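Local coordinates for response regulator receiver protein (Dyadobacter fermentans, PDB 4XLT) that probably acts as a phosphorylation-controlled receiver in a two-component signalling pathway, taking up a phosphoryl group in its CheY-like domain, at residues A[19-28]-A[117-126]; A[52-62]-A[85-94]. One frame throughout, in Å; residues are numbered along the deposited sequence.

Contact 1. Residues A[19-28]-A[117-126]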
loop_
_atom_site.group_PDB
_atom_site.type_symbol
_atom_site.label_atom_id
_atom_site.label_comp_id
_atom_site.label_asym_id
_atom_site.label_seq_id
_atom_site.Cartn_x
_atom_site.Cartn_y
_atom_site.Cartn_z
ATOM N N GLN A 19 -0.756 -30.281 0.841
ATOM C CA GLN A 19 -0.560 -29.113 -0.010
ATOM C C GLN A 19 0.923 -28.815 -0.183
ATOM O O GLN A 19 1.381 -28.504 -1.284
ATOM C CB GLN A 19 -1.274 -27.895 0.575
ATOM C CG GLN A 19 -1.348 -26.715 -0.374
ATOM C CD GLN A 19 -2.185 -27.019 -1.600
ATOM O OE1 GLN A 19 -1.654 -27.277 -2.681
ATOM N NE2 GLN A 19 -3.503 -26.994 -1.437
ATOM N N GLU A 20 1.665 -28.917 0.916
ATOM C CA GLU A 20 3.108 -28.698 0.900
ATOM C C GLU A 20 3.778 -29.661 -0.070
ATOM O O GLU A 20 4.656 -29.275 -0.841
ATOM C CB GLU A 20 3.698 -28.873 2.301
ATOM C CG GLU A 20 5.219 -28.805 2.348
ATOM C CD GLU A 20 5.777 -29.074 3.735
ATOM O OE1 GLU A 20 5.052 -29.652 4.572
ATOM O OE2 GLU A 20 6.944 -28.707 3.989
ATOM N N LYS A 21 3.338 -30.914 -0.022
ATOM C CA LYS A 21 3.848 -31.969 -0.887
ATOM C C LYS A 21 3.647 -31.634 -2.364
ATOM O O LYS A 21 4.574 -31.749 -3.163
ATOM C CB LYS A 21 3.164 -33.295 -0.548
ATOM C CG LYS A 21 3.681 -34.501 -1.311
ATOM C CD LYS A 21 2.761 -35.697 -1.107
ATOM C CE LYS A 21 2.480 -35.936 0.371
ATOM N NZ LYS A 21 1.484 -37.022 0.591
ATOM N N LEU A 22 2.435 -31.213 -2.716
ATOM C CA LEU A 22 2.099 -30.912 -4.106
ATOM C C LEU A 22 2.895 -29.728 -4.653
ATOM O O LEU A 22 3.374 -29.767 -5.785
ATOM C CB LEU A 22 0.599 -30.639 -4.246
ATOM C CG LEU A 22 -0.347 -31.764 -3.814
ATOM C CD1 LEU A 22 -1.786 -31.427 -4.181
ATOM C CD2 LEU A 22 0.066 -33.097 -4.421
ATOM N N LEU A 23 3.029 -28.677 -3.848
ATOM C CA LEU A 23 3.779 -27.493 -4.255
ATOM C C LEU A 23 5.253 -27.816 -4.487
ATOM O O LEU A 23 5.875 -27.295 -5.413
ATOM C CB LEU A 23 3.641 -26.384 -3.208
ATOM C CG LEU A 23 2.273 -25.703 -3.142
ATOM C CD1 LEU A 23 2.221 -24.694 -2.005
ATOM C CD2 LEU A 23 1.949 -25.036 -4.470
ATOM N N LEU A 24 5.806 -28.678 -3.641
ATOM C CA LEU A 24 7.184 -29.122 -3.802
ATOM C C LEU A 24 7.316 -30.057 -4.998
ATOM O O LEU A 24 8.346 -30.073 -5.670
ATOM C CB LEU A 24 7.683 -29.819 -2.535
ATOM C CG LEU A 24 7.947 -28.918 -1.329
ATOM C CD1 LEU A 24 8.430 -29.745 -0.149
ATOM C CD2 LEU A 24 8.959 -27.841 -1.686
ATOM N N LYS A 25 6.265 -30.832 -5.257
ATOM C CA LYS A 25 6.262 -31.793 -6.357
ATOM C C LYS A 25 6.379 -31.092 -7.705
ATOM O O LYS A 25 6.960 -31.631 -8.647
ATOM C CB LYS A 25 4.996 -32.651 -6.319
ATOM N N SER A 26 5.820 -29.890 -7.792
ATOM C CA SER A 26 5.968 -29.072 -8.988
ATOM C C SER A 26 7.186 -28.166 -8.849
ATOM O O SER A 26 7.743 -28.022 -7.760
ATOM C CB SER A 26 4.709 -28.241 -9.240
ATOM O OG SER A 26 4.473 -27.330 -8.179
ATOM N N GLY A 27 7.599 -27.555 -9.954
ATOM C CA GLY A 27 8.716 -26.629 -9.932
ATOM C C GLY A 27 8.265 -25.221 -9.593
ATOM O O GLY A 27 8.940 -24.243 -9.913
ATOM N N LEU A 28 7.115 -25.122 -8.936
ATOM C CA LEU A 28 6.519 -23.833 -8.622
ATOM C C LEU A 28 7.275 -23.126 -7.502
ATOM O O LEU A 28 7.330 -21.896 -7.459
ATOM C CB LEU A 28 5.053 -24.014 -8.237
ATOM C CG LEU A 28 4.168 -22.772 -8.299
ATOM C CD1 LEU A 28 4.182 -22.178 -9.700
ATOM C CD2 LEU A 28 2.752 -23.126 -7.875
ATOM N N LEU A 117 -5.892 -27.605 -4.415
ATOM C CA LEU A 117 -5.266 -26.560 -5.213
ATOM C C LEU A 117 -4.920 -27.030 -6.624
ATOM O O LEU A 117 -4.276 -28.065 -6.802
ATOM C CB LEU A 117 -4.005 -26.060 -4.512
ATOM C CG LEU A 117 -3.400 -24.765 -5.040
ATOM C CD1 LEU A 117 -4.396 -23.632 -4.880
ATOM C CD2 LEU A 117 -2.109 -24.459 -4.306
ATOM N N GLU A 118 -5.355 -26.270 -7.624
ATOM C CA GLU A 118 -4.984 -26.552 -9.007
ATOM C C GLU A 118 -3.688 -25.831 -9.356
ATOM O O GLU A 118 -3.683 -24.621 -9.583
ATOM C CB GLU A 118 -6.095 -26.142 -9.978
ATOM C CG GLU A 118 -7.307 -27.066 -9.991
ATOM C CD GLU A 118 -8.293 -26.759 -8.881
ATOM O OE1 GLU A 118 -8.207 -25.660 -8.292
ATOM O OE2 GLU A 118 -9.157 -27.618 -8.600
ATOM N N ILE A 119 -2.595 -26.584 -9.392
ATOM C CA ILE A 119 -1.275 -26.021 -9.666
ATOM C C ILE A 119 -1.191 -25.238 -10.988
ATOM O O ILE A 119 -0.640 -24.135 -11.001
ATOM C CB ILE A 119 -0.193 -27.125 -9.660
ATOM C CG1 ILE A 119 -0.200 -27.859 -8.317
ATOM C CG2 ILE A 119 1.182 -26.534 -9.939
ATOM C CD1 ILE A 119 0.803 -28.990 -8.227
ATOM N N PRO A 120 -1.734 -25.783 -12.098
ATOM C CA PRO A 120 -1.637 -24.961 -13.314
ATOM C C PRO A 120 -2.442 -23.667 -13.218
ATOM O O PRO A 120 -2.056 -22.655 -13.805
ATOM C CB PRO A 120 -2.202 -25.880 -14.407
ATOM C CG PRO A 120 -3.058 -26.856 -13.684
ATOM C CD PRO A 120 -2.374 -27.084 -12.371
ATOM N N LEU A 121 -3.543 -23.700 -12.475
ATOM C CA LEU A 121 -4.375 -22.519 -12.283
ATOM C C LEU A 121 -3.625 -21.464 -11.478
ATOM O O LEU A 121 -3.723 -20.268 -11.759
ATOM C CB LEU A 121 -5.686 -22.900 -11.586
ATOM C CG LEU A 121 -6.789 -21.854 -11.402
ATOM C CD1 LEU A 121 -8.148 -22.533 -11.452
ATOM C CD2 LEU A 121 -6.633 -21.091 -10.091
ATOM N N LEU A 122 -2.878 -21.913 -10.476
ATOM C CA LEU A 122 -2.156 -21.000 -9.601
ATOM C C LEU A 122 -0.904 -20.459 -10.282
ATOM O O LEU A 122 -0.578 -19.280 -10.144
ATOM C CB LEU A 122 -1.790 -21.689 -8.285
ATOM C CG LEU A 122 -1.309 -20.767 -7.161
ATOM C CD1 LEU A 122 -1.967 -21.136 -5.847
ATOM C CD2 LEU A 122 0.195 -20.827 -7.021
ATOM N N ARG A 123 -0.209 -21.325 -11.014
ATOM C CA ARG A 123 0.997 -20.934 -11.740
ATOM C C ARG A 123 0.709 -19.818 -12.744
ATOM O O ARG A 123 1.504 -18.888 -12.902
ATOM C CB ARG A 123 1.605 -22.148 -12.449
ATOM C CG ARG A 123 2.639 -21.810 -13.516
ATOM C CD ARG A 123 3.861 -22.711 -13.410
ATOM N NE ARG A 123 3.497 -24.113 -13.216
ATOM C CZ ARG A 123 4.347 -25.055 -12.819
ATOM N NH1 ARG A 123 5.612 -24.748 -12.572
ATOM N NH2 ARG A 123 3.931 -26.305 -12.665
ATOM N N GLU A 124 -0.433 -19.908 -13.414
ATOM C CA GLU A 124 -0.833 -18.870 -14.352
ATOM C C GLU A 124 -1.183 -17.598 -13.593
ATOM O O GLU A 124 -0.849 -16.490 -14.014
ATOM C CB GLU A 124 -2.018 -19.333 -15.203
ATOM C CG GLU A 124 -2.223 -18.521 -16.474
ATOM C CD GLU A 124 -1.068 -18.656 -17.454
ATOM O OE1 GLU A 124 -0.337 -19.668 -17.383
ATOM O OE2 GLU A 124 -0.889 -17.750 -18.296
ATOM N N LEU A 125 -1.848 -17.774 -12.457
ATOM C CA LEU A 125 -2.264 -16.658 -11.621
ATOM C C LEU A 125 -1.061 -15.924 -11.026
ATOM O O LEU A 125 -1.131 -14.727 -10.748
ATOM C CB LEU A 125 -3.191 -17.156 -10.511
ATOM C CG LEU A 125 -4.100 -16.132 -9.834
ATOM C CD1 LEU A 125 -4.829 -15.293 -10.872
ATOM C CD2 LEU A 125 -5.096 -16.841 -8.930
ATOM N N LEU A 126 0.045 -16.639 -10.840
ATOM C CA LEU A 126 1.262 -16.023 -10.318
ATOM C C LEU A 126 1.916 -15.107 -11.349
ATOM O O LEU A 126 2.626 -14.168 -10.986
ATOM C CB LEU A 126 2.258 -17.091 -9.866
ATOM C CG LEU A 126 1.851 -17.937 -8.660
ATOM C CD1 LEU A 126 2.968 -18.895 -8.284
ATOM C CD2 LEU A 126 1.465 -17.056 -7.485
#
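L28 packs against I119, L122, R123 and L126 of helix 119-129 and has the largest share of the contact. Its CD2 meets CD2 of L122 at 3.5 Å, the two side chains crossing at about a right angle, while its CD1 and CD1 of L126 come tip to tip at 3.8 Å. I119 is turned to the end of the other helix: CG2 lies 3.8 Å from OG of S26, and CD1 rests 3.6 Å from the carbonyl O of L22. Further along, CD2 of L23 touches CD2 of L117. The contact joins the first and last helices of the CheY-like receiver fold, which lie on the same face of the central parallel sheet; L23, L117 and L122 all also pack on L58 of strand 54-60. Among polar groups, S26 OG turns back to donate to L23 O (3.1 Å), from above that carbonyl plane. The Q19 side chain lies across L117 in one of its two conformers, so this placement is doubtful. R123, bent at chi2 and chi3 (135° and 45°), runs its aliphatic part past L28, CD to CD1 at 3.8 Å, and brings its guanidinium obliquely over the 26-28 turn. An alanine at R123 would strip that cover from L28 CD1 and is likely to leave the turn more open to solvent.

Contact 2. Residues A[52-62]-A[85-94]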
loop_
_atom_site.group_PDB
_atom_site.type_symbol
_atom_site.label_atom_id
_atom_site.label_comp_id
_atom_site.label_asym_id
_atom_site.label_seq_id
_atom_site.Cartn_x
_atom_site.Cartn_y
_atom_site.Cartn_z
ATOM N N ILE A 52 12.299 -9.529 2.152
ATOM C CA ILE A 52 11.854 -10.897 1.910
ATOM C C ILE A 52 11.545 -11.121 0.433
ATOM O O ILE A 52 11.140 -10.191 -0.266
ATOM C CB ILE A 52 10.607 -11.248 2.750
ATOM C CG1 ILE A 52 9.413 -10.386 2.336
ATOM C CG2 ILE A 52 10.905 -11.089 4.231
ATOM C CD1 ILE A 52 8.090 -10.904 2.854
ATOM N N PRO A 53 11.749 -12.359 -0.049
ATOM C CA PRO A 53 11.436 -12.719 -1.437
ATOM C C PRO A 53 9.954 -12.576 -1.759
ATOM O O PRO A 53 9.141 -12.402 -0.850
ATOM C CB PRO A 53 11.857 -14.192 -1.525
ATOM C CG PRO A 53 12.831 -14.382 -0.427
ATOM C CD PRO A 53 12.385 -13.474 0.675
ATOM N N ASP A 54 9.620 -12.641 -3.046
ATOM C CA ASP A 54 8.231 -12.733 -3.476
ATOM C C ASP A 54 7.566 -13.887 -2.746
ATOM O O ASP A 54 7.974 -15.037 -2.887
ATOM C CB ASP A 54 8.139 -12.932 -4.988
ATOM C CG ASP A 54 8.552 -11.699 -5.764
ATOM O OD1 ASP A 54 9.136 -10.778 -5.156
ATOM O OD2 ASP A 54 8.293 -11.654 -6.984
ATOM N N THR A 55 6.550 -13.577 -1.950
ATOM C CA THR A 55 5.950 -14.574 -1.078
ATOM C C THR A 55 4.467 -14.772 -1.362
ATOM O O THR A 55 3.699 -13.814 -1.428
ATOM C CB THR A 55 6.136 -14.190 0.404
ATOM O OG1 THR A 55 7.537 -14.127 0.709
ATOM C CG2 THR A 55 5.465 -15.208 1.313
ATOM N N VAL A 56 4.076 -16.029 -1.539
ATOM C CA VAL A 56 2.676 -16.386 -1.690
ATOM C C VAL A 56 2.157 -17.004 -0.392
ATOM O O VAL A 56 2.778 -17.907 0.162
ATOM C CB VAL A 56 2.468 -17.374 -2.859
ATOM C CG1 VAL A 56 1.001 -17.759 -2.982
ATOM C CG2 VAL A 56 2.972 -16.771 -4.157
ATOM N N ILE A 57 1.025 -16.508 0.094
ATOM C CA ILE A 57 0.408 -17.066 1.290
ATOM C C ILE A 57 -0.924 -17.731 0.961
ATOM O O ILE A 57 -1.836 -17.093 0.437
ATOM C CB ILE A 57 0.179 -15.993 2.368
ATOM C CG1 ILE A 57 1.509 -15.353 2.774
ATOM C CG2 ILE A 57 -0.516 -16.601 3.578
ATOM C CD1 ILE A 57 1.399 -14.359 3.918
ATOM N N LEU A 58 -1.024 -19.020 1.271
ATOM C CA LEU A 58 -2.263 -19.763 1.085
ATOM C C LEU A 58 -2.966 -19.925 2.426
ATOM O O LEU A 58 -2.495 -20.640 3.309
ATOM C CB LEU A 58 -1.990 -21.126 0.451
ATOM C CG LEU A 58 -1.177 -21.110 -0.844
ATOM C CD1 LEU A 58 -1.065 -22.515 -1.415
ATOM C CD2 LEU A 58 -1.783 -20.156 -1.864
ATOM N N LEU A 59 -4.095 -19.245 2.570
ATOM C CA LEU A 59 -4.806 -19.196 3.837
ATOM C C LEU A 59 -6.127 -19.951 3.760
ATOM O O LEU A 59 -6.947 -19.695 2.878
ATOM C CB LEU A 59 -5.044 -17.743 4.241
ATOM C CG LEU A 59 -5.874 -17.504 5.498
ATOM C CD1 LEU A 59 -5.114 -17.955 6.732
ATOM C CD2 LEU A 59 -6.263 -16.039 5.598
ATOM N N ASP A 60 -6.334 -20.889 4.679
ATOM C CA ASP A 60 -7.575 -21.652 4.690
ATOM C C ASP A 60 -8.726 -20.808 5.223
ATOM O O ASP A 60 -8.556 -20.022 6.155
ATOM C CB ASP A 60 -7.430 -22.926 5.521
ATOM C CG ASP A 60 -8.735 -23.689 5.645
ATOM O OD1 ASP A 60 -9.167 -24.309 4.651
ATOM O OD2 ASP A 60 -9.333 -23.662 6.741
ATOM N N LEU A 61 -9.898 -20.980 4.621
ATOM C CA LEU A 61 -11.085 -20.216 4.991
ATOM C C LEU A 61 -11.676 -20.651 6.335
ATOM O O LEU A 61 -11.663 -19.889 7.302
ATOM C CB LEU A 61 -12.144 -20.334 3.895
ATOM C CG LEU A 61 -13.398 -19.486 4.093
ATOM C CD1 LEU A 61 -13.012 -18.030 4.264
ATOM C CD2 LEU A 61 -14.349 -19.661 2.921
ATOM N N GLN A 62 -12.201 -21.872 6.392
ATOM C CA GLN A 62 -12.810 -22.382 7.620
ATOM C C GLN A 62 -11.752 -22.755 8.652
ATOM O O GLN A 62 -11.380 -23.922 8.783
ATOM C CB GLN A 62 -13.700 -23.594 7.329
ATOM C CG GLN A 62 -15.046 -23.251 6.706
ATOM C CD GLN A 62 -14.945 -22.957 5.225
ATOM O OE1 GLN A 62 -14.055 -23.462 4.539
ATOM N NE2 GLN A 62 -15.858 -22.134 4.721
ATOM N N ARG A 85 5.302 -7.233 -0.729
ATOM C CA ARG A 85 6.122 -8.350 -1.191
ATOM C C ARG A 85 5.334 -9.652 -1.147
ATOM O O ARG A 85 5.868 -10.727 -1.429
ATOM C CB ARG A 85 7.384 -8.484 -0.333
ATOM C CG ARG A 85 8.194 -7.204 -0.182
ATOM C CD ARG A 85 9.389 -7.173 -1.122
ATOM N NE ARG A 85 8.990 -7.253 -2.523
ATOM C CZ ARG A 85 9.191 -8.314 -3.297
ATOM N NH1 ARG A 85 8.790 -8.296 -4.561
ATOM N NH2 ARG A 85 9.798 -9.388 -2.812
ATOM N N ILE A 86 4.058 -9.543 -0.789
ATOM C CA ILE A 86 3.227 -10.711 -0.537
ATOM C C ILE A 86 1.955 -10.697 -1.384
ATOM O O ILE A 86 1.361 -9.642 -1.613
ATOM C CB ILE A 86 2.850 -10.794 0.958
ATOM C CG1 ILE A 86 4.113 -10.917 1.812
ATOM C CG2 ILE A 86 1.897 -11.954 1.225
ATOM C CD1 ILE A 86 3.859 -10.855 3.303
ATOM N N ARG A 87 1.566 -11.872 -1.872
ATOM C CA ARG A 87 0.267 -12.068 -2.504
ATOM C C ARG A 87 -0.508 -13.118 -1.716
ATOM O O ARG A 87 -0.102 -14.277 -1.646
ATOM C CB ARG A 87 0.423 -12.498 -3.959
ATOM C CG ARG A 87 1.262 -11.552 -4.799
ATOM C CD ARG A 87 0.634 -10.174 -4.924
ATOM N NE ARG A 87 1.451 -9.300 -5.761
ATOM C CZ ARG A 87 2.334 -8.426 -5.291
ATOM N NH1 ARG A 87 2.505 -8.289 -3.981
ATOM N NH2 ARG A 87 3.038 -7.678 -6.130
ATOM N N LEU A 88 -1.621 -12.703 -1.119
ATOM C CA LEU A 88 -2.383 -13.558 -0.214
ATOM C C LEU A 88 -3.620 -14.151 -0.894
ATOM O O LEU A 88 -4.420 -13.431 -1.494
ATOM C CB LEU A 88 -2.785 -12.759 1.030
ATOM C CG LEU A 88 -3.793 -13.351 2.018
ATOM C CD1 LEU A 88 -3.302 -14.662 2.580
ATOM C CD2 LEU A 88 -4.070 -12.366 3.142
ATOM N N PHE A 89 -3.765 -15.470 -0.805
ATOM C CA PHE A 89 -4.901 -16.159 -1.411
ATOM C C PHE A 89 -5.675 -16.969 -0.381
ATOM O O PHE A 89 -5.094 -17.562 0.528
ATOM C CB PHE A 89 -4.435 -17.076 -2.546
ATOM C CG PHE A 89 -3.795 -16.344 -3.685
ATOM C CD1 PHE A 89 -2.446 -16.032 -3.655
ATOM C CD2 PHE A 89 -4.544 -15.954 -4.783
ATOM C CE1 PHE A 89 -1.857 -15.345 -4.703
ATOM C CE2 PHE A 89 -3.959 -15.269 -5.830
ATOM C CZ PHE A 89 -2.616 -14.965 -5.790
HETATM N N MSE A 90 -6.994 -16.985 -0.531
HETATM C CA MSE A 90 -7.860 -17.768 0.335
HETATM C C MSE A 90 -8.133 -19.127 -0.312
HETATM O O MSE A 90 -8.399 -19.205 -1.510
HETATM C CB MSE A 90 -9.168 -17.013 0.600
HETATM C CG MSE A 90 -10.069 -17.633 1.659
HETATM SE SE MSE A 90 -9.490 -17.265 3.486
HETATM C CE MSE A 90 -10.081 -15.416 3.630
ATOM N N ILE A 91 -8.049 -20.197 0.468
ATOM C CA ILE A 91 -8.344 -21.527 -0.058
ATOM C C ILE A 91 -9.408 -22.221 0.783
ATOM O O ILE A 91 -9.462 -22.047 2.001
ATOM C CB ILE A 91 -7.085 -22.420 -0.122
ATOM C CG1 ILE A 91 -6.437 -22.542 1.260
ATOM C CG2 ILE A 91 -6.092 -21.878 -1.145
ATOM C CD1 ILE A 91 -5.262 -23.495 1.307
ATOM N N SER A 92 -10.259 -23.002 0.126
ATOM C CA SER A 92 -11.343 -23.691 0.818
ATOM C C SER A 92 -11.922 -24.832 -0.011
ATOM O O SER A 92 -11.889 -24.799 -1.243
ATOM C CB SER A 92 -12.453 -22.704 1.181
ATOM O OG SER A 92 -13.482 -23.345 1.912
ATOM N N SER A 93 -12.452 -25.840 0.677
ATOM C CA SER A 93 -13.112 -26.962 0.020
ATOM C C SER A 93 -14.551 -26.605 -0.339
ATOM O O SER A 93 -15.061 -27.013 -1.383
ATOM C CB SER A 93 -13.085 -28.202 0.916
ATOM O OG SER A 93 -11.754 -28.612 1.176
ATOM N N THR A 94 -15.200 -25.843 0.537
ATOM C CA THR A 94 -16.559 -25.372 0.293
ATOM C C THR A 94 -16.535 -23.931 -0.207
ATOM O O THR A 94 -15.814 -23.092 0.331
ATOM C CB THR A 94 -17.427 -25.456 1.564
ATOM O OG1 THR A 94 -16.946 -24.521 2.538
ATOM C CG2 THR A 94 -17.388 -26.860 2.149
#
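R85 and D54 close one end of this parallel strand pair, their side chains crossing with carboxylate and guanidinium planes 47° apart. NH1 and NH2 of R85 both grip a single oxygen, D54 OD1, at 2.6 and 2.8 Å, and NH2 also donates to I52 O in the guanidinium plane. Bends at chi2 and chi3 (-100° and 60°) fold the arginine back to these acceptors. Between 54-61 and 85-92 seven backbone hydrogen bonds run from T55 N-R85 O to L61 N-I91 O, F89 N to I57 O being nearly straight (2.8 Å). On one face I57 sets CD1 against CG2 of I86 (3.6 Å) and CG2 against CD1 of L88 (3.5 Å), while L59 and M90, a selenomethionine, lie side by side, pointing the same way. The opposite face carries V56, whose CG1 approaches the F89 ring obliquely at CD1 (3.9 Å), and L58, whose CB meets CD1 of I91. D60, the predicted phosphorylation site, ends its strand on this face and is salt-bridged through OD1 to K115, with D11 close to OD2. Greasy strand centres thus lead to an acidic cluster, consistent with the metal-assisted phosphorylation pocket of receiver domains.

Contact 2 is the core of the domain, its centre about 1 Å from that of the chain, whereas contact 1 sits about 12 Å out and is only partly buried. The strand pair 52-62/85-94 is tied by regular backbone hydrogen bonds and anchored at one end by a salt bridge; 19-28 and 117-126 meet by packing, chiefly of apolar side chains, with no hydrogen bond between them. The contacts share an interface: L117 CD2 lies 3.6 Å from L58 CD1, L125 CD2 3.7 Å from F89 CE2, and L126 CD2 3.7 Å from V56 CG2. The helices of contact 1 cover the sheet face bearing V56, L58 and F89, while helix 68-75 packs against L59 and M90 on the other.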